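Local coordinates for transcriptional activator of comK gene (PDB 2HQB), which is thought to promote activation of the comK gene and, as a membrane lipoprotein of the BMP family, probably binds a small ligand, at residues A[34-39]-A[240-245]; A[8-13]-A[23-28]; A[234-239]-A[251-256]. All blocks are in the same frame, centred on the assembly; numbering follows the deposited sequence.

Contact 1 (A[34-39]-A[240-245]); sequences SNLDVD and RFQEGK
Gln242 reaches across to Leu36 and Val38, and its carboxamide end meets both of them. The contact lies at the periphery of the first α/β domain of a protein with the fold of type I periplasmic binding proteins. Residues 34-39 carry the chain out of helix 23-35 and towards the outermost strand 39-43, while residues 240-245 run from the last residue of helix 230-240 into the loop before strand 249-253. The two segments meet through side chains alone, burying 104 Å² in all.

Gln242 gives up most surface. Its CG stands anti to the backbone N (chi1 -165°) and the chain is extended beyond that atom, which carries the amide the full length of the side chain to the other segment. There the two ends of the amide have different neighbours. OE1 lies beside the isobutyl end of Leu36, 4.3 Å from CD1, a loose contact between an oxygen and a methyl. A glutamine suits this exposed place: its long, unbranched chain lets the amide reach two apolar side chains, and an uncharged polar end is tolerated there.

Leu36 is the first residue after the helix to leave helical backbone angles, and its CB is directed toward residues 240-245. The same CD1 also packs on helix 230-240, near Ala238 O. Val38, buried and branched at CB, uses its two methyls separately: CG2 packs on Val8 of strand 7-11, and CG1 serves the present contact. Its backbone is held as well, by a hydrogen bond between Val38 O and His33 ND1. The side chains of Val38 and Gln242 run antiparallel alongside one another, bringing Val38 CG1 to 3.8 Å from Gln242 NE2.

Contact 2 (A[8-13]-A[23-28]); sequences VGLLVE and RKAYEG
Leu10 and Val12, two residues apart on one face of the strand end, meet Ala25 and Tyr26 of the helix that follows. The apolar part centres on Leu10. A chi1 of 171° sets its CG opposite the amide nitrogen, and the CD2 methyl reaches the helix, 3.8 Å from Ala25 CB and about as near the carbonyl oxygen of that residue. The short side chain of Ala25 lets the helix surface come close to the strand, where a long leucine can cover the remaining distance. The same CD2 lies obliquely to the ring of Tyr26, at 4.5 Å from its CD2.

These residues belong to the first β-α unit of the domain: strand 7-11, a connecting loop, and helix 23-35, which lies on the sheet and leads to the neighbouring parallel strand 39-43 as a β-α-β crossover.

The aromatic part joins Tyr26 to Val12, the valine side chain lying roughly perpendicular to that of the tyrosine. Val12 CG1 stands at the edge of the ring, near its plane, 4.0 Å from Tyr26 CE2 and 3.4 Å from Tyr26 OH. The ring also packs on Leu42 of strand 39-43. With a serine in place of Tyr26, the methyl of Val12 would probably lose its ring edge and a gap is likely to open between helix and strand end.

The charged pair stays within the helix, one turn apart and pointing elsewhere: Arg23 NH1 forms a salt bridge with Glu27 OE2 at 2.8 Å, though the hydrogen bond is weak, bent to 123°.

Contact 3 (A[234-239]-A[251-256]); sequences YVLVAK and LYYDFQ
This is a buried helix-on-strand contact in the first domain, where helix 230-240 packs against 249-253, the outermost strand at one side of the parallel sheet. Leu236 and Val237 come from the helix; Tyr253, at the end of the strand, answers both.

Tyr253 has the most surface covered of any single residue. With chi1 at -55° its CG lies across from the carbonyl carbon, which places the ring where it meets Leu236 and Val237. The nearest pair of backbone positions, Val237 CA and Leu251 CA, is 10.3 Å apart, and a tyrosine is long enough to span such a gap. Leu236 brings CD2 obliquely to within 4.3 Å of Tyr253 CE2. Val237, a compact branched residue on the buried flank of the helix, offers CG2 to the phenol end, 4.0 Å from Tyr253 OH. The contact is mainly apolar, with the phenol oxygen at its margin.

Main-chain bonds from Tyr253 to His106 and Glu108 fix it to strand 102-107 and the segment beyond. Just past it, Phe255 packs among helices 110-122 and 271-286, consistent with the chain passing on to strand 260-262 of the other sheet. A strand that ends the sheet of one domain and then crosses into the other is a hallmark of the hinge in type I periplasmic binding proteins.

Overall arrangement
From the N terminus, contact 2 comes first, closing the short loop between strand 7-11 and helix 23-35. Contact 1 opens at the end of that helix; the chain then completes most of the first sheet, crosses to the second domain, and comes back as helix 230-240. There contact 3 opens at 234-239, contact 1 closes at 240-245, and contact 3 closes at 251-256, so these two cross, while contact 2 stands in series before both. The three are physically joined: Asp39 O probably accepts a hydrogen bond from Val8 N, and Gly28 packs against Tyr234 and Val235. Together they tie helices 23-35 and 230-240 to one sheet.

Contact 1 (A[34-39]-A[240-245])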
loop_
_atom_site.group_PDB
_atom_site.type_symbol
_atom_site.label_atom_id
_atom_site.label_comp_id
_atom_site.label_asym_id
_atom_site.label_seq_id
_atom_site.Cartn_x
_atom_site.Cartn_y
_atom_site.Cartn_z
ATOM N N SER A 34 -13.253 16.712 -3.537
ATOM C CA SER A 34 -13.674 17.328 -2.295
ATOM C C SER A 34 -12.684 18.351 -1.738
ATOM O O SER A 34 -13.058 19.489 -1.537
ATOM C CB SER A 34 -13.964 16.236 -1.265
ATOM O OG SER A 34 -13.899 16.741 0.048
ATOM N N ASN A 35 -11.436 17.950 -1.502
ATOM C CA ASN A 35 -10.414 18.844 -0.948
ATOM C C ASN A 35 -9.816 19.887 -1.930
ATOM O O ASN A 35 -9.213 20.879 -1.527
ATOM C CB ASN A 35 -9.320 17.999 -0.280
ATOM C CG ASN A 35 -9.849 17.216 0.928
ATOM O OD1 ASN A 35 -10.519 17.788 1.793
ATOM N ND2 ASN A 35 -9.541 15.913 0.997
ATOM N N LEU A 36 -9.976 19.636 -3.222
ATOM C CA LEU A 36 -9.557 20.562 -4.276
ATOM C C LEU A 36 -10.945 20.906 -4.836
ATOM O O LEU A 36 -11.949 20.375 -4.351
ATOM C CB LEU A 36 -8.666 19.855 -5.311
ATOM C CG LEU A 36 -7.450 19.175 -4.660
ATOM C CD1 LEU A 36 -6.451 18.702 -5.705
ATOM C CD2 LEU A 36 -6.785 20.138 -3.713
ATOM N N ASP A 37 -11.054 21.738 -5.854
ATOM C CA ASP A 37 -12.402 22.092 -6.299
ATOM C C ASP A 37 -12.695 21.641 -7.713
ATOM O O ASP A 37 -13.397 22.303 -8.461
ATOM C CB ASP A 37 -12.545 23.611 -6.211
ATOM C CG ASP A 37 -13.942 24.051 -5.869
ATOM O OD1 ASP A 37 -14.862 23.196 -5.918
ATOM O OD2 ASP A 37 -14.098 25.261 -5.566
ATOM N N VAL A 38 -12.183 20.488 -8.078
ATOM C CA VAL A 38 -12.357 20.042 -9.434
ATOM C C VAL A 38 -13.492 19.072 -9.660
ATOM O O VAL A 38 -14.123 18.613 -8.743
ATOM C CB VAL A 38 -11.009 19.463 -9.962
ATOM C CG1 VAL A 38 -9.872 20.432 -9.614
ATOM C CG2 VAL A 38 -10.727 18.094 -9.354
ATOM N N ASP A 39 -13.775 18.812 -10.915
ATOM C CA ASP A 39 -14.813 17.884 -11.274
ATOM C C ASP A 39 -14.089 16.555 -11.528
ATOM O O ASP A 39 -13.045 16.481 -12.209
ATOM C CB ASP A 39 -15.552 18.395 -12.509
ATOM C CG ASP A 39 -16.778 19.191 -12.149
ATOM O OD1 ASP A 39 -16.845 19.738 -11.015
ATOM O OD2 ASP A 39 -17.682 19.277 -13.007
ATOM N N ARG A 240 -0.306 19.030 -6.761
ATOM C CA ARG A 240 0.894 19.537 -7.403
ATOM C C ARG A 240 0.609 19.786 -8.871
ATOM O O ARG A 240 1.105 20.743 -9.454
ATOM C CB ARG A 240 2.067 18.572 -7.243
ATOM C CG ARG A 240 2.516 18.471 -5.804
ATOM C CD ARG A 240 3.919 17.947 -5.708
ATOM N NE ARG A 240 4.893 19.031 -5.739
ATOM C CZ ARG A 240 6.210 18.857 -5.735
ATOM N NH1 ARG A 240 6.732 17.637 -5.708
ATOM N NH2 ARG A 240 7.008 19.907 -5.742
ATOM N N PHE A 241 -0.214 18.946 -9.475
ATOM C CA PHE A 241 -0.516 19.143 -10.880
ATOM C C PHE A 241 -1.288 20.439 -11.084
ATOM O O PHE A 241 -1.281 21.032 -12.166
ATOM C CB PHE A 241 -1.337 18.000 -11.434
ATOM C CG PHE A 241 -1.742 18.203 -12.850
ATOM C CD1 PHE A 241 -0.797 18.109 -13.873
ATOM C CD2 PHE A 241 -3.079 18.509 -13.172
ATOM C CE1 PHE A 241 -1.177 18.316 -15.222
ATOM C CE2 PHE A 241 -3.488 18.719 -14.513
ATOM C CZ PHE A 241 -2.531 18.620 -15.544
ATOM N N GLN A 242 -1.972 20.877 -10.044
ATOM C CA GLN A 242 -2.731 22.105 -10.148
ATOM C C GLN A 242 -1.752 23.274 -9.973
ATOM O O GLN A 242 -1.808 24.251 -10.703
ATOM C CB GLN A 242 -3.825 22.114 -9.067
ATOM C CG GLN A 242 -4.930 23.145 -9.263
ATOM C CD GLN A 242 -6.073 22.972 -8.279
ATOM O OE1 GLN A 242 -5.847 22.686 -7.083
ATOM N NE2 GLN A 242 -7.313 23.165 -8.767
ATOM N N GLU A 243 -0.842 23.135 -9.015
ATOM C CA GLU A 243 0.166 24.147 -8.711
ATOM C C GLU A 243 1.306 24.068 -9.731
ATOM O O GLU A 243 2.450 24.470 -9.447
ATOM C CB GLU A 243 0.721 23.920 -7.293
ATOM C CG GLU A 243 -0.343 23.883 -6.182
ATOM C CD GLU A 243 0.254 23.655 -4.791
ATOM O OE1 GLU A 243 -0.420 23.975 -3.785
ATOM O OE2 GLU A 243 1.397 23.149 -4.700
ATOM N N GLY A 244 0.990 23.547 -10.915
ATOM C CA GLY A 244 2.004 23.402 -11.942
ATOM C C GLY A 244 3.268 22.654 -11.525
ATOM O O GLY A 244 4.084 22.327 -12.379
ATOM N N LYS A 245 3.426 22.361 -10.232
ATOM C CA LYS A 245 4.609 21.673 -9.734
ATOM C C LYS A 245 4.588 20.113 -9.682
ATOM O O LYS A 245 5.063 19.542 -8.701
ATOM C CB LYS A 245 4.931 22.237 -8.346
ATOM C CG LYS A 245 6.388 22.008 -7.857
ATOM C CD LYS A 245 6.652 22.650 -6.462
ATOM C CE LYS A 245 8.116 22.517 -5.987
ATOM N NZ LYS A 245 8.224 22.740 -4.504
#

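Contact 2 (A[8-13]-A[23-28])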
loop_
_atom_site.group_PDB
_atom_site.type_symbol
_atom_site.label_atom_id
_atom_site.label_comp_id
_atom_site.label_asym_id
_atom_site.label_seq_id
_atom_site.Cartn_x
_atom_site.Cartn_y
_atom_site.Cartn_z
ATOM N N VAL A 8 -10.318 15.865 -13.095
ATOM C CA VAL A 8 -9.709 14.548 -12.976
ATOM C C VAL A 8 -10.486 13.296 -13.319
ATOM O O VAL A 8 -11.630 13.113 -12.929
ATOM C CB VAL A 8 -9.150 14.365 -11.575
ATOM C CG1 VAL A 8 -8.048 13.302 -11.587
ATOM C CG2 VAL A 8 -8.635 15.694 -11.055
ATOM N N GLY A 9 -9.837 12.428 -14.078
ATOM C CA GLY A 9 -10.437 11.155 -14.438
ATOM C C GLY A 9 -9.667 10.004 -13.763
ATOM O O GLY A 9 -8.470 10.140 -13.421
ATOM N N LEU A 10 -10.350 8.885 -13.532
ATOM C CA LEU A 10 -9.704 7.728 -12.946
ATOM C C LEU A 10 -10.091 6.485 -13.712
ATOM O O LEU A 10 -11.263 6.241 -13.978
ATOM C CB LEU A 10 -10.087 7.548 -11.471
ATOM C CG LEU A 10 -9.622 6.227 -10.812
ATOM C CD1 LEU A 10 -8.107 6.143 -10.853
ATOM C CD2 LEU A 10 -10.119 6.153 -9.385
ATOM N N LEU A 11 -9.097 5.715 -14.112
ATOM C CA LEU A 11 -9.391 4.470 -14.778
ATOM C C LEU A 11 -9.098 3.439 -13.702
ATOM O O LEU A 11 -8.128 3.567 -12.963
ATOM C CB LEU A 11 -8.481 4.229 -15.968
ATOM C CG LEU A 11 -8.605 5.156 -17.167
ATOM C CD1 LEU A 11 -7.809 4.540 -18.255
ATOM C CD2 LEU A 11 -10.079 5.345 -17.595
ATOM N N VAL A 12 -9.954 2.433 -13.596
ATOM C CA VAL A 12 -9.774 1.393 -12.607
ATOM C C VAL A 12 -10.118 0.048 -13.270
ATOM O O VAL A 12 -10.927 -0.016 -14.192
ATOM C CB VAL A 12 -10.626 1.720 -11.387
ATOM C CG1 VAL A 12 -12.040 1.275 -11.578
ATOM C CG2 VAL A 12 -10.026 1.133 -10.198
ATOM N N GLU A 13 -9.456 -1.025 -12.862
ATOM C CA GLU A 13 -9.738 -2.319 -13.484
ATOM C C GLU A 13 -10.302 -3.261 -12.438
ATOM O O GLU A 13 -10.161 -3.004 -11.244
ATOM C CB GLU A 13 -8.461 -2.903 -14.061
ATOM C CG GLU A 13 -7.534 -3.427 -12.995
ATOM C CD GLU A 13 -6.192 -3.839 -13.550
ATOM O OE1 GLU A 13 -6.140 -4.613 -14.548
ATOM O OE2 GLU A 13 -5.184 -3.376 -12.970
ATOM N N ARG A 23 -10.789 0.585 -3.760
ATOM C CA ARG A 23 -11.650 1.503 -3.022
ATOM C C ARG A 23 -10.797 2.630 -2.513
ATOM O O ARG A 23 -11.277 3.746 -2.381
ATOM C CB ARG A 23 -12.377 0.817 -1.859
ATOM C CG ARG A 23 -11.510 0.509 -0.689
ATOM C CD ARG A 23 -12.204 0.978 0.616
ATOM N NE ARG A 23 -11.399 0.554 1.764
ATOM C CZ ARG A 23 -11.131 1.311 2.818
ATOM N NH1 ARG A 23 -11.614 2.546 2.861
ATOM N NH2 ARG A 23 -10.395 0.835 3.822
ATOM N N LYS A 24 -9.534 2.335 -2.221
ATOM C CA LYS A 24 -8.635 3.389 -1.778
ATOM C C LYS A 24 -8.433 4.382 -2.966
ATOM O O LYS A 24 -8.066 5.526 -2.762
ATOM C CB LYS A 24 -7.319 2.786 -1.279
ATOM C CG LYS A 24 -7.441 1.967 0.039
ATOM C CD LYS A 24 -7.447 2.837 1.337
ATOM C CE LYS A 24 -6.023 3.280 1.783
ATOM N NZ LYS A 24 -5.824 3.549 3.264
ATOM N N ALA A 25 -8.723 3.965 -4.195
ATOM C CA ALA A 25 -8.620 4.891 -5.316
ATOM C C ALA A 25 -9.931 5.674 -5.430
ATOM O O ALA A 25 -9.908 6.858 -5.753
ATOM C CB ALA A 25 -8.348 4.160 -6.612
ATOM N N TYR A 26 -11.065 5.009 -5.178
ATOM C CA TYR A 26 -12.382 5.657 -5.207
ATOM C C TYR A 26 -12.399 6.755 -4.143
ATOM O O TYR A 26 -12.804 7.885 -4.385
ATOM C CB TYR A 26 -13.507 4.657 -4.892
ATOM C CG TYR A 26 -13.723 3.609 -5.953
ATOM C CD1 TYR A 26 -14.292 2.388 -5.656
ATOM C CD2 TYR A 26 -13.291 3.807 -7.232
ATOM C CE1 TYR A 26 -14.398 1.394 -6.621
ATOM C CE2 TYR A 26 -13.398 2.833 -8.176
ATOM C CZ TYR A 26 -13.938 1.634 -7.870
ATOM O OH TYR A 26 -13.946 0.668 -8.842
ATOM N N GLU A 27 -11.979 6.434 -2.941
ATOM C CA GLU A 27 -11.979 7.480 -1.962
ATOM C C GLU A 27 -10.990 8.567 -2.331
ATOM O O GLU A 27 -11.199 9.713 -1.985
ATOM C CB GLU A 27 -11.713 6.938 -0.557
ATOM C CG GLU A 27 -10.496 6.132 -0.353
ATOM C CD GLU A 27 -10.643 5.231 0.872
ATOM O OE1 GLU A 27 -9.614 5.005 1.572
ATOM O OE2 GLU A 27 -11.787 4.747 1.115
ATOM N N GLY A 28 -9.938 8.204 -3.062
ATOM C CA GLY A 28 -8.929 9.168 -3.468
ATOM C C GLY A 28 -9.540 10.166 -4.426
ATOM O O GLY A 28 -9.412 11.365 -4.245
#

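Contact 3 (A[234-239]-A[251-256])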
loop_
_atom_site.group_PDB
_atom_site.type_symbol
_atom_site.label_atom_id
_atom_site.label_comp_id
_atom_site.label_asym_id
_atom_site.label_seq_id
_atom_site.Cartn_x
_atom_site.Cartn_y
_atom_site.Cartn_z
ATOM N N TYR A 234 -3.332 10.527 -3.801
ATOM C CA TYR A 234 -4.102 11.003 -4.955
ATOM C C TYR A 234 -4.307 12.487 -4.853
ATOM O O TYR A 234 -4.015 13.213 -5.772
ATOM C CB TYR A 234 -5.480 10.346 -5.061
ATOM C CG TYR A 234 -5.509 9.128 -5.945
ATOM C CD1 TYR A 234 -4.944 7.934 -5.524
ATOM C CD2 TYR A 234 -6.122 9.157 -7.191
ATOM C CE1 TYR A 234 -4.993 6.803 -6.314
ATOM C CE2 TYR A 234 -6.172 8.026 -7.985
ATOM C CZ TYR A 234 -5.603 6.851 -7.534
ATOM O OH TYR A 234 -5.621 5.704 -8.296
ATOM N N VAL A 235 -4.839 12.928 -3.726
ATOM C CA VAL A 235 -5.073 14.335 -3.505
ATOM C C VAL A 235 -3.726 15.049 -3.662
ATOM O O VAL A 235 -3.599 15.955 -4.469
ATOM C CB VAL A 235 -5.708 14.539 -2.099
ATOM C CG1 VAL A 235 -5.809 16.006 -1.755
ATOM C CG2 VAL A 235 -7.102 13.900 -2.087
ATOM N N LEU A 236 -2.715 14.617 -2.925
ATOM C CA LEU A 236 -1.401 15.229 -3.010
ATOM C C LEU A 236 -0.942 15.477 -4.448
ATOM O O LEU A 236 -0.595 16.607 -4.825
ATOM C CB LEU A 236 -0.371 14.352 -2.292
ATOM C CG LEU A 236 1.125 14.645 -2.442
ATOM C CD1 LEU A 236 1.398 16.109 -2.057
ATOM C CD2 LEU A 236 1.926 13.731 -1.535
ATOM N N VAL A 237 -0.934 14.415 -5.241
ATOM C CA VAL A 237 -0.496 14.471 -6.630
ATOM C C VAL A 237 -1.391 15.343 -7.510
ATOM O O VAL A 237 -0.933 15.902 -8.484
ATOM C CB VAL A 237 -0.407 13.029 -7.203
ATOM C CG1 VAL A 237 -0.208 13.054 -8.706
ATOM C CG2 VAL A 237 0.741 12.271 -6.502
ATOM N N ALA A 238 -2.664 15.474 -7.163
ATOM C CA ALA A 238 -3.604 16.292 -7.939
ATOM C C ALA A 238 -3.460 17.789 -7.583
ATOM O O ALA A 238 -3.933 18.686 -8.306
ATOM C CB ALA A 238 -5.037 15.826 -7.658
ATOM N N LYS A 239 -2.815 18.027 -6.448
ATOM C CA LYS A 239 -2.576 19.344 -5.934
ATOM C C LYS A 239 -1.312 19.869 -6.588
ATOM O O LYS A 239 -1.233 21.037 -6.934
ATOM C CB LYS A 239 -2.399 19.278 -4.420
ATOM C CG LYS A 239 -2.246 20.631 -3.771
ATOM C CD LYS A 239 -2.158 20.533 -2.266
ATOM C CE LYS A 239 -2.281 21.912 -1.615
ATOM N NZ LYS A 239 -2.558 21.848 -0.138
ATOM N N LEU A 251 7.922 8.430 -9.492
ATOM C CA LEU A 251 8.095 9.034 -8.187
ATOM C C LEU A 251 7.937 8.010 -7.063
ATOM O O LEU A 251 7.092 7.136 -7.145
ATOM C CB LEU A 251 7.080 10.158 -8.025
ATOM C CG LEU A 251 6.973 11.088 -9.241
ATOM C CD1 LEU A 251 6.363 12.410 -8.793
ATOM C CD2 LEU A 251 8.328 11.319 -9.891
ATOM N N TYR A 252 8.744 8.117 -6.009
ATOM C CA TYR A 252 8.664 7.174 -4.889
ATOM C C TYR A 252 8.303 7.825 -3.572
ATOM O O TYR A 252 8.912 8.818 -3.202
ATOM C CB TYR A 252 9.977 6.425 -4.743
ATOM C CG TYR A 252 10.167 5.425 -5.841
ATOM C CD1 TYR A 252 10.590 5.828 -7.122
ATOM C CD2 TYR A 252 9.829 4.081 -5.638
ATOM C CE1 TYR A 252 10.664 4.906 -8.185
ATOM C CE2 TYR A 252 9.895 3.154 -6.682
ATOM C CZ TYR A 252 10.307 3.566 -7.958
ATOM O OH TYR A 252 10.319 2.639 -8.994
ATOM N N TYR A 253 7.325 7.255 -2.859
ATOM C CA TYR A 253 6.871 7.821 -1.587
ATOM C C TYR A 253 7.059 6.893 -0.398
ATOM O O TYR A 253 6.911 5.679 -0.525
ATOM C CB TYR A 253 5.416 8.234 -1.730
ATOM C CG TYR A 253 5.206 9.177 -2.890
ATOM C CD1 TYR A 253 5.308 8.738 -4.206
ATOM C CD2 TYR A 253 4.928 10.506 -2.671
ATOM C CE1 TYR A 253 5.135 9.616 -5.270
ATOM C CE2 TYR A 253 4.750 11.384 -3.718
ATOM C CZ TYR A 253 4.854 10.941 -5.013
ATOM O OH TYR A 253 4.697 11.855 -6.029
ATOM N N ASP A 254 7.379 7.465 0.761
ATOM C CA ASP A 254 7.646 6.660 1.958
ATOM C C ASP A 254 7.262 7.443 3.194
ATOM O O ASP A 254 6.506 8.409 3.097
ATOM C CB ASP A 254 9.138 6.329 2.019
ATOM C CG ASP A 254 9.446 5.120 2.859
ATOM O OD1 ASP A 254 8.555 4.663 3.599
ATOM O OD2 ASP A 254 10.597 4.635 2.783
ATOM N N PHE A 255 7.782 7.045 4.355
ATOM C CA PHE A 255 7.462 7.751 5.609
ATOM C C PHE A 255 7.794 9.237 5.588
ATOM O O PHE A 255 7.109 10.041 6.201
ATOM C CB PHE A 255 8.194 7.131 6.781
ATOM C CG PHE A 255 7.476 5.969 7.415
ATOM C CD1 PHE A 255 7.817 4.659 7.089
ATOM C CD2 PHE A 255 6.551 6.181 8.433
ATOM C CE1 PHE A 255 7.264 3.581 7.778
ATOM C CE2 PHE A 255 5.996 5.102 9.123
ATOM C CZ PHE A 255 6.357 3.802 8.798
ATOM N N GLN A 256 8.856 9.590 4.878
ATOM C CA GLN A 256 9.292 10.976 4.778
ATOM C C GLN A 256 8.310 11.845 3.982
ATOM O O GLN A 256 8.161 13.024 4.262
ATOM C CB GLN A 256 10.674 11.029 4.126
ATOM C CG GLN A 256 11.573 9.824 4.442
ATOM C CD GLN A 256 11.752 8.896 3.242
ATOM O OE1 GLN A 256 11.938 9.361 2.120
ATOM N NE2 GLN A 256 11.708 7.587 3.476
#